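Local coordinates for protein OBCA, Oxalate Biosynthetic Component A (Burkholderia glumae, PDB 4NNB) that is a TIM-barrel-family protein with an additional N-terminal domain and holds a magnesium ion and an oxaloacetate ion together in one pocket, at residues A[118-123]-A[483-488]; A[125-130]-A[164-169]; A[317-322]-A[395-400]. One frame throughout, in Å; residues are numbered along the deposited sequence.

Contact 1: residues A[118-123]-A[483-488]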
loop_
_atom_site.group_PDB
_atom_site.type_symbol
_atom_site.label_atom_id
_atom_site.label_comp_id
_atom_site.label_asym_id
_atom_site.label_seq_id
_atom_site.Cartn_x
_atom_site.Cartn_y
_atom_site.Cartn_z
ATOM N N PRO A 118 -26.435 -4.478 13.691
ATOM C CA PRO A 118 -26.581 -4.969 15.073
ATOM C C PRO A 118 -25.806 -6.261 15.373
ATOM O O PRO A 118 -25.465 -6.486 16.540
ATOM C CB PRO A 118 -28.091 -5.216 15.213
ATOM C CG PRO A 118 -28.729 -4.372 14.153
ATOM C CD PRO A 118 -27.738 -4.351 13.011
ATOM N N TRP A 119 -25.527 -7.090 14.371
ATOM C CA TRP A 119 -24.726 -8.285 14.623
ATOM C C TRP A 119 -23.313 -7.910 15.030
ATOM O O TRP A 119 -22.755 -8.466 15.979
ATOM C CB TRP A 119 -24.651 -9.181 13.394
ATOM C CG TRP A 119 -25.915 -9.865 13.053
ATOM C CD1 TRP A 119 -27.158 -9.613 13.572
ATOM C CD2 TRP A 119 -26.081 -10.920 12.108
ATOM N NE1 TRP A 119 -28.080 -10.447 12.998
ATOM C CE2 TRP A 119 -27.447 -11.255 12.094
ATOM C CE3 TRP A 119 -25.206 -11.604 11.259
ATOM C CZ2 TRP A 119 -27.957 -12.253 11.270
ATOM C CZ3 TRP A 119 -25.715 -12.593 10.446
ATOM C CH2 TRP A 119 -27.078 -12.913 10.458
ATOM N N LEU A 120 -22.735 -6.959 14.303
ATOM C CA LEU A 120 -21.361 -6.548 14.543
ATOM C C LEU A 120 -21.294 -5.703 15.802
ATOM O O LEU A 120 -20.276 -5.670 16.490
ATOM C CB LEU A 120 -20.833 -5.741 13.348
ATOM C CG LEU A 120 -20.566 -6.511 12.049
ATOM C CD1 LEU A 120 -20.484 -5.559 10.853
ATOM C CD2 LEU A 120 -19.279 -7.280 12.177
ATOM N N ALA A 121 -22.389 -5.015 16.097
ATOM C CA ALA A 121 -22.426 -4.114 17.249
ATOM C C ALA A 121 -22.482 -4.903 18.551
ATOM O O ALA A 121 -22.222 -4.362 19.625
ATOM C CB ALA A 121 -23.604 -3.152 17.144
ATOM N N ALA A 122 -22.818 -6.185 18.437
ATOM C CA ALA A 122 -22.869 -7.101 19.569
ATOM C C ALA A 122 -21.470 -7.509 20.035
ATOM O O ALA A 122 -21.322 -8.221 21.032
ATOM C CB ALA A 122 -23.685 -8.335 19.200
ATOM N N LEU A 123 -20.444 -7.055 19.317
ATOM C CA LEU A 123 -19.090 -7.493 19.603
ATOM C C LEU A 123 -18.211 -6.357 20.096
ATOM O O LEU A 123 -18.549 -5.183 19.949
ATOM C CB LEU A 123 -18.466 -8.109 18.348
ATOM C CG LEU A 123 -19.362 -9.123 17.645
ATOM C CD1 LEU A 123 -18.778 -9.524 16.302
ATOM C CD2 LEU A 123 -19.524 -10.340 18.538
ATOM N N ALA A 483 -17.122 5.658 9.889
ATOM C CA ALA A 483 -17.875 5.745 11.145
ATOM C C ALA A 483 -19.202 4.971 11.120
ATOM O O ALA A 483 -19.766 4.666 12.171
ATOM C CB ALA A 483 -18.110 7.209 11.523
ATOM N N ARG A 484 -19.692 4.647 9.925
ATOM C CA ARG A 484 -20.960 3.932 9.786
ATOM C C ARG A 484 -20.898 2.505 10.315
ATOM O O ARG A 484 -21.909 1.956 10.775
ATOM C CB ARG A 484 -21.393 3.908 8.319
ATOM C CG ARG A 484 -21.540 5.284 7.686
ATOM C CD ARG A 484 -21.792 5.180 6.192
ATOM N NE ARG A 484 -20.715 4.469 5.494
ATOM C CZ ARG A 484 -20.673 4.271 4.178
ATOM N NH1 ARG A 484 -21.634 4.743 3.401
ATOM N NH2 ARG A 484 -19.667 3.597 3.638
ATOM N N VAL A 485 -19.719 1.892 10.240
ATOM C CA VAL A 485 -19.600 0.463 10.535
ATOM C C VAL A 485 -19.002 0.253 11.923
ATOM O O VAL A 485 -18.099 0.992 12.329
ATOM C CB VAL A 485 -18.790 -0.285 9.425
ATOM C CG1 VAL A 485 -17.285 -0.007 9.547
ATOM C CG2 VAL A 485 -19.074 -1.783 9.452
ATOM N N PRO A 486 -19.546 -0.715 12.685
ATOM C CA PRO A 486 -18.935 -1.001 13.987
ATOM C C PRO A 486 -17.463 -1.353 13.822
ATOM O O PRO A 486 -17.089 -2.009 12.837
ATOM C CB PRO A 486 -19.727 -2.215 14.487
ATOM C CG PRO A 486 -21.091 -2.025 13.881
ATOM C CD PRO A 486 -20.834 -1.415 12.507
ATOM N N GLY A 487 -16.639 -0.910 14.764
ATOM C CA GLY A 487 -15.198 -1.057 14.644
ATOM C C GLY A 487 -14.550 0.125 13.932
ATOM O O GLY A 487 -13.375 0.421 14.146
ATOM N N GLY A 488 -15.315 0.779 13.061
ATOM C CA GLY A 488 -14.909 2.028 12.432
ATOM C C GLY A 488 -13.870 1.987 11.313
ATOM O O GLY A 488 -13.486 3.048 10.802
#
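Pro486 packs its ring against Leu120 and Ala121 on helix 117-121, and it does so from the second position of a type II beta turn spanning Val485 to Gly488. The first shell is van der Waals contact of the proline ring with side-chain carbons and with a backbone peptide. Pro486 CG lies 3.8 Å from Leu120 CB and also 3.9 Å from Ala121 N, so one ring corner rests over the peptide between Leu120 and Ala121. The next ring atom, Pro486 CB, meets Leu120 CB at 3.9 Å, while the methyl of Ala121 only grazes the ring, with CB 4.3 Å from Pro486 CG. Leu120 CG stands anti to its own carbonyl carbon (chi1 -71°), which carries the branch past the proline; its CD1 then comes within 4.3 Å of Val485 CG2.

Further out, the turn places the ring, Pro486 having the backbone angles of its second position (phi -57°, psi 143°). Gly487 occupies the third position with a positive phi that suits glycine, and proline followed by glycine is the classical pair for this turn type. Leu120 and Val485 share further neighbours, Val132 of helix 125-137 and Leu148 of strand 148-149, so the loop is joined to the N-terminal part of the chain by a common apolar layer. The turn is closed by Gly488 N, which donates to Val485 O at 2.9 Å.

Contact 2: residues A[125-130]-A[164-169]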
loop_
_atom_site.group_PDB
_atom_site.type_symbol
_atom_site.label_atom_id
_atom_site.label_comp_id
_atom_site.label_asym_id
_atom_site.label_seq_id
_atom_site.Cartn_x
_atom_site.Cartn_y
_atom_site.Cartn_z
ATOM N N ASN A 125 -15.085 -3.852 19.848
ATOM C CA ASN A 125 -14.581 -3.129 18.690
ATOM C C ASN A 125 -13.521 -3.923 17.947
ATOM O O ASN A 125 -13.530 -3.979 16.723
ATOM C CB ASN A 125 -14.040 -1.753 19.086
ATOM C CG ASN A 125 -15.142 -0.746 19.328
ATOM O OD1 ASN A 125 -16.303 -0.986 18.993
ATOM N ND2 ASN A 125 -14.781 0.400 19.902
ATOM N N LYS A 126 -12.622 -4.555 18.690
ATOM C CA LYS A 126 -11.563 -5.339 18.073
ATOM C C LYS A 126 -12.081 -6.515 17.246
ATOM O O LYS A 126 -11.590 -6.764 16.143
ATOM C CB LYS A 126 -10.568 -5.826 19.129
ATOM C CG LYS A 126 -9.376 -4.891 19.313
ATOM C CD LYS A 126 -8.770 -5.042 20.698
ATOM C CE LYS A 126 -7.251 -5.021 20.650
ATOM N NZ LYS A 126 -6.715 -6.229 19.954
ATOM N N LEU A 127 -13.056 -7.244 17.781
ATOM C CA LEU A 127 -13.611 -8.393 17.071
ATOM C C LEU A 127 -14.387 -7.928 15.828
ATOM O O LEU A 127 -14.239 -8.493 14.744
ATOM C CB LEU A 127 -14.503 -9.229 18.004
ATOM C CG LEU A 127 -14.993 -10.551 17.398
ATOM C CD1 LEU A 127 -13.874 -11.229 16.620
ATOM C CD2 LEU A 127 -15.537 -11.501 18.463
ATOM N N ALA A 128 -15.199 -6.891 15.989
ATOM C CA ALA A 128 -15.932 -6.322 14.862
ATOM C C ALA A 128 -14.990 -5.856 13.735
ATOM O O ALA A 128 -15.255 -6.119 12.564
ATOM C CB ALA A 128 -16.836 -5.182 15.326
ATOM N N ARG A 129 -13.892 -5.183 14.092
ATOM C CA ARG A 129 -12.912 -4.727 13.099
ATOM C C ARG A 129 -12.322 -5.904 12.335
ATOM O O ARG A 129 -12.162 -5.840 11.123
ATOM C CB ARG A 129 -11.765 -3.937 13.748
ATOM C CG ARG A 129 -12.128 -2.564 14.248
ATOM C CD ARG A 129 -10.895 -1.737 14.669
ATOM N NE ARG A 129 -11.297 -0.625 15.529
ATOM C CZ ARG A 129 -10.944 -0.483 16.806
ATOM N NH1 ARG A 129 -10.142 -1.367 17.394
ATOM N NH2 ARG A 129 -11.388 0.559 17.494
ATOM N N ARG A 130 -11.991 -6.973 13.053
ATOM C CA ARG A 130 -11.448 -8.171 12.427
ATOM C C ARG A 130 -12.388 -8.719 11.364
ATOM O O ARG A 130 -11.955 -9.074 10.263
ATOM C CB ARG A 130 -11.205 -9.267 13.471
ATOM C CG ARG A 130 -9.801 -9.308 14.049
ATOM C CD ARG A 130 -9.702 -10.388 15.127
ATOM N NE ARG A 130 -9.313 -11.692 14.592
ATOM C CZ ARG A 130 -9.284 -12.814 15.305
ATOM N NH1 ARG A 130 -9.636 -12.795 16.586
ATOM N NH2 ARG A 130 -8.904 -13.958 14.741
ATOM N N ILE A 164 -13.798 -17.671 14.451
ATOM C CA ILE A 164 -15.068 -18.297 14.798
ATOM C C ILE A 164 -15.146 -18.562 16.298
ATOM O O ILE A 164 -16.193 -18.366 16.929
ATOM C CB ILE A 164 -15.281 -19.595 14.006
ATOM C CG1 ILE A 164 -15.410 -19.276 12.515
ATOM C CG2 ILE A 164 -16.514 -20.328 14.495
ATOM C CD1 ILE A 164 -16.438 -18.172 12.219
ATOM N N GLU A 165 -14.025 -19.001 16.863
ATOM C CA GLU A 165 -13.923 -19.236 18.298
ATOM C C GLU A 165 -14.131 -17.949 19.089
ATOM O O GLU A 165 -14.812 -17.950 20.112
ATOM C CB GLU A 165 -12.584 -19.903 18.640
ATOM C CG GLU A 165 -12.550 -21.369 18.222
ATOM C CD GLU A 165 -11.151 -21.930 18.074
ATOM O OE1 GLU A 165 -10.163 -21.200 18.326
ATOM O OE2 GLU A 165 -11.047 -23.112 17.688
ATOM N N ALA A 166 -13.579 -16.842 18.602
ATOM C CA ALA A 166 -13.750 -15.568 19.296
ATOM C C ALA A 166 -15.202 -15.077 19.232
ATOM O O ALA A 166 -15.715 -14.503 20.196
ATOM C CB ALA A 166 -12.792 -14.520 18.758
ATOM N N ILE A 167 -15.859 -15.306 18.100
ATOM C CA ILE A 167 -17.270 -14.962 17.959
ATOM C C ILE A 167 -18.102 -15.814 18.929
ATOM O O ILE A 167 -18.989 -15.317 19.627
ATOM C CB ILE A 167 -17.763 -15.212 16.508
ATOM C CG1 ILE A 167 -17.083 -14.250 15.524
ATOM C CG2 ILE A 167 -19.298 -15.119 16.418
ATOM C CD1 ILE A 167 -17.394 -14.559 14.066
ATOM N N GLU A 168 -17.804 -17.109 18.953
ATOM C CA GLU A 168 -18.491 -18.045 19.826
ATOM C C GLU A 168 -18.373 -17.628 21.290
ATOM O O GLU A 168 -19.336 -17.728 22.041
ATOM C CB GLU A 168 -17.934 -19.450 19.629
ATOM C CG GLU A 168 -18.650 -20.508 20.441
ATOM C CD GLU A 168 -18.758 -21.825 19.701
ATOM O OE1 GLU A 168 -17.844 -22.145 18.908
ATOM O OE2 GLU A 168 -19.762 -22.535 19.905
ATOM N N LYS A 169 -17.201 -17.140 21.687
ATOM C CA LYS A 169 -17.031 -16.642 23.053
ATOM C C LYS A 169 -17.803 -15.347 23.356
ATOM O O LYS A 169 -18.445 -15.238 24.403
ATOM C CB LYS A 169 -15.547 -16.475 23.393
ATOM C CG LYS A 169 -14.835 -17.765 23.804
ATOM C CD LYS A 169 -15.426 -18.377 25.088
ATOM C CE LYS A 169 -16.356 -19.557 24.792
ATOM N NZ LYS A 169 -17.323 -19.812 25.904
#
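Leu127 and Ala166 meet where helices 125-137 and 161-170 pack side by side in the N-terminal domain. The two short axes run in roughly opposed directions, 140° apart, and approach to 10.9 Å. That spacing is bridged mainly by one branched side chain. Leu127 CG lies opposite its backbone N (chi1 -173°), so the isobutyl fork reaches out from its own helix and straddles the small residue across from it: CD1 and CD2 each stand 4.1 Å from Ala166 CB.

The second branch goes further than the methyl. Leu127 CD2 sits 3.5 Å from Ala166 O and 3.8 Å from Ile167 N, which places it against the peptide unit between those two residues. From there it also brushes Ile167 CG1, at 4.3 Å. At the margin, Arg130, almost one helical turn after Leu127, extends along the same side of its helix, and its NH1 comes to 4.2 Å from Ala166 CB, a marginal van der Waals contact with the guanidinium oblique to the methyl.

The pair is part of a larger helical cluster. Leu127 also touches Leu163 and Glu170 of the facing helix. Beyond the pair, Ile167 meets Leu174 and Met178 of helix 172-180, while Arg129 ties helix 125-137 to Glu414, by a salt bridge, and to the loop between strands 479-481 and 489-491, by a hydrogen bond to Gly487 O.

Contact 3: residues A[317-322]-A[395-400]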
loop_
_atom_site.group_PDB
_atom_site.type_symbol
_atom_site.label_atom_id
_atom_site.label_comp_id
_atom_site.label_asym_id
_atom_site.label_seq_id
_atom_site.Cartn_x
_atom_site.Cartn_y
_atom_site.Cartn_z
ATOM N N VAL A 317 17.319 -0.012 4.067
ATOM C CA VAL A 317 17.395 -1.277 4.783
ATOM C C VAL A 317 16.235 -1.355 5.772
ATOM O O VAL A 317 16.371 -0.947 6.933
ATOM C CB VAL A 317 18.733 -1.416 5.548
ATOM C CG1 VAL A 317 18.874 -2.837 6.105
ATOM C CG2 VAL A 317 19.938 -1.062 4.632
ATOM N N PHE A 318 15.090 -1.849 5.301
ATOM C CA PHE A 318 13.894 -1.947 6.143
ATOM C C PHE A 318 14.142 -2.903 7.308
ATOM O O PHE A 318 14.645 -4.008 7.104
ATOM C CB PHE A 318 12.713 -2.500 5.341
ATOM C CG PHE A 318 12.276 -1.633 4.191
ATOM C CD1 PHE A 318 12.664 -1.938 2.894
ATOM C CD2 PHE A 318 11.455 -0.535 4.400
ATOM C CE1 PHE A 318 12.252 -1.149 1.823
ATOM C CE2 PHE A 318 11.035 0.257 3.328
ATOM C CZ PHE A 318 11.440 -0.054 2.043
ATOM N N GLN A 319 13.768 -2.502 8.519
ATOM C CA GLN A 319 13.859 -3.427 9.651
ATOM C C GLN A 319 13.034 -4.675 9.390
ATOM O O GLN A 319 13.426 -5.770 9.783
ATOM C CB GLN A 319 13.450 -2.752 10.959
ATOM C CG GLN A 319 14.437 -1.676 11.413
ATOM C CD GLN A 319 14.330 -1.384 12.892
ATOM O OE1 GLN A 319 13.892 -2.234 13.670
ATOM N NE2 GLN A 319 14.720 -0.177 13.292
ATOM N N GLY A 320 11.926 -4.521 8.670
ATOM C CA GLY A 320 11.094 -5.664 8.313
ATOM C C GLY A 320 11.647 -6.551 7.201
ATOM O O GLY A 320 11.000 -7.522 6.805
ATOM N N GLY A 321 12.831 -6.219 6.686
ATOM C CA GLY A 321 13.434 -6.961 5.583
ATOM C C GLY A 321 13.112 -6.460 4.176
ATOM O O GLY A 321 12.174 -5.690 3.978
ATOM N N GLY A 322 13.900 -6.888 3.190
ATOM C CA GLY A 322 13.565 -6.660 1.787
ATOM C C GLY A 322 14.119 -5.417 1.093
ATOM O O GLY A 322 13.724 -5.109 -0.035
ATOM N N ASP A 395 19.285 1.443 14.526
ATOM C CA ASP A 395 18.127 2.215 14.103
ATOM C C ASP A 395 18.541 3.466 13.326
ATOM O O ASP A 395 19.460 4.186 13.722
ATOM C CB ASP A 395 17.276 2.604 15.313
ATOM C CG ASP A 395 15.943 3.219 14.910
ATOM O OD1 ASP A 395 15.539 3.039 13.740
ATOM O OD2 ASP A 395 15.297 3.880 15.755
ATOM N N ASP A 396 17.864 3.713 12.205
ATOM C CA ASP A 396 18.112 4.901 11.411
ATOM C C ASP A 396 16.778 5.467 10.912
ATOM O O ASP A 396 16.735 6.243 9.960
ATOM C CB ASP A 396 19.073 4.578 10.252
ATOM C CG ASP A 396 19.734 5.824 9.675
ATOM O OD1 ASP A 396 20.042 6.744 10.459
ATOM O OD2 ASP A 396 19.936 5.898 8.440
ATOM N N SER A 397 15.694 5.070 11.581
ATOM C CA SER A 397 14.345 5.520 11.239
ATOM C C SER A 397 14.184 7.027 11.446
ATOM O O SER A 397 14.790 7.600 12.351
ATOM C CB SER A 397 13.303 4.781 12.095
ATOM O OG SER A 397 13.538 3.384 12.130
ATOM N N LEU A 398 13.363 7.668 10.620
ATOM C CA LEU A 398 13.085 9.094 10.806
ATOM C C LEU A 398 12.432 9.332 12.167
ATOM O O LEU A 398 12.833 10.227 12.916
ATOM C CB LEU A 398 12.176 9.627 9.708
ATOM C CG LEU A 398 12.676 9.585 8.267
ATOM C CD1 LEU A 398 11.696 10.375 7.412
ATOM C CD2 LEU A 398 14.083 10.147 8.167
ATOM N N ILE A 399 11.409 8.537 12.463
ATOM C CA ILE A 399 10.835 8.496 13.798
ATOM C C ILE A 399 11.511 7.316 14.471
ATOM O O ILE A 399 11.292 6.170 14.085
ATOM C CB ILE A 399 9.306 8.274 13.764
ATOM C CG1 ILE A 399 8.613 9.388 12.963
ATOM C CG2 ILE A 399 8.748 8.197 15.186
ATOM C CD1 ILE A 399 7.090 9.197 12.785
ATOM N N ALA A 400 12.368 7.599 15.448
ATOM C CA ALA A 400 13.098 6.551 16.160
ATOM C C ALA A 400 12.153 5.424 16.554
ATOM O O ALA A 400 11.015 5.684 16.956
ATOM C CB ALA A 400 13.792 7.133 17.385
#
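Gln319 and Asp395 approach through their polar ends, the amide nitrogen NE2 of Gln319 lying 3.3 Å from Asp395 OD1. The two side chains cross at about a right angle, and the amide and carboxylate planes are 84° apart. Gln319 gets there with CG anti to its carbonyl carbon (chi1 -68°) and an extended chain beyond. Ser397 OG is a more distant neighbour of the same nitrogen, at 3.9 Å.

Within 395-400, two donors of Ser397 grip Asp395 OD1: the backbone N at 3.0 Å, approaching from above the carboxylate plane, and the hydroxyl OG at 2.6 Å, which meets the syn lone pair of OD1. The N-H bond is fairly straight, at 165°. On the other segment, Gly321 N donates to Phe318 O at 2.9 Å, closing a type I beta turn that presents Gln319 at its second position.

Bonds to other residues complete the polar network. Gln319 NE2 donates to Gln383 O, and Gln319 OE1 accepts from Arg401 NH2, so the amide is held at both ends. Ser397 OG, besides donating to the aspartate, accepts from Gln383 N. Asp395 OD2 accepts from Arg401 N, at the start of helix 401-413, an arrangement that would probably favour a negative carboxylate.

The bond from Ser397 N to Asp395 OD1 makes this an Asx turn, leading out of a three-stranded antiparallel sheet with 383-386 between the outer strands 393-395 and 317-318. Strand 317-318 carries Phe318 into the pocket of the oxaloacetate ion; the Gln319 side chain itself stays about 13 Å from that ion.

After strand 5-10 of the barrel sheet and the earlier helices and strands, the chain reaches helix 117-121, which opens contact 1, and then helix 125-137, which opens contact 2. Contact 2 closes early, at helix 161-170, joining two N-terminal helices. The chain then builds much of the barrel, and contact 3, opened at 317-322, closes at 395-400, tying the turn after strand 317-318 to the loop after strand 393-395. Contact 1 closes last, when loop 483-488 returns to helix 117-121; both other contacts nest inside it, in series. Contacts 1 and 2 touch directly, their centres about 11 Å apart, whereas contact 3 is centred about 35 Å from contact 1.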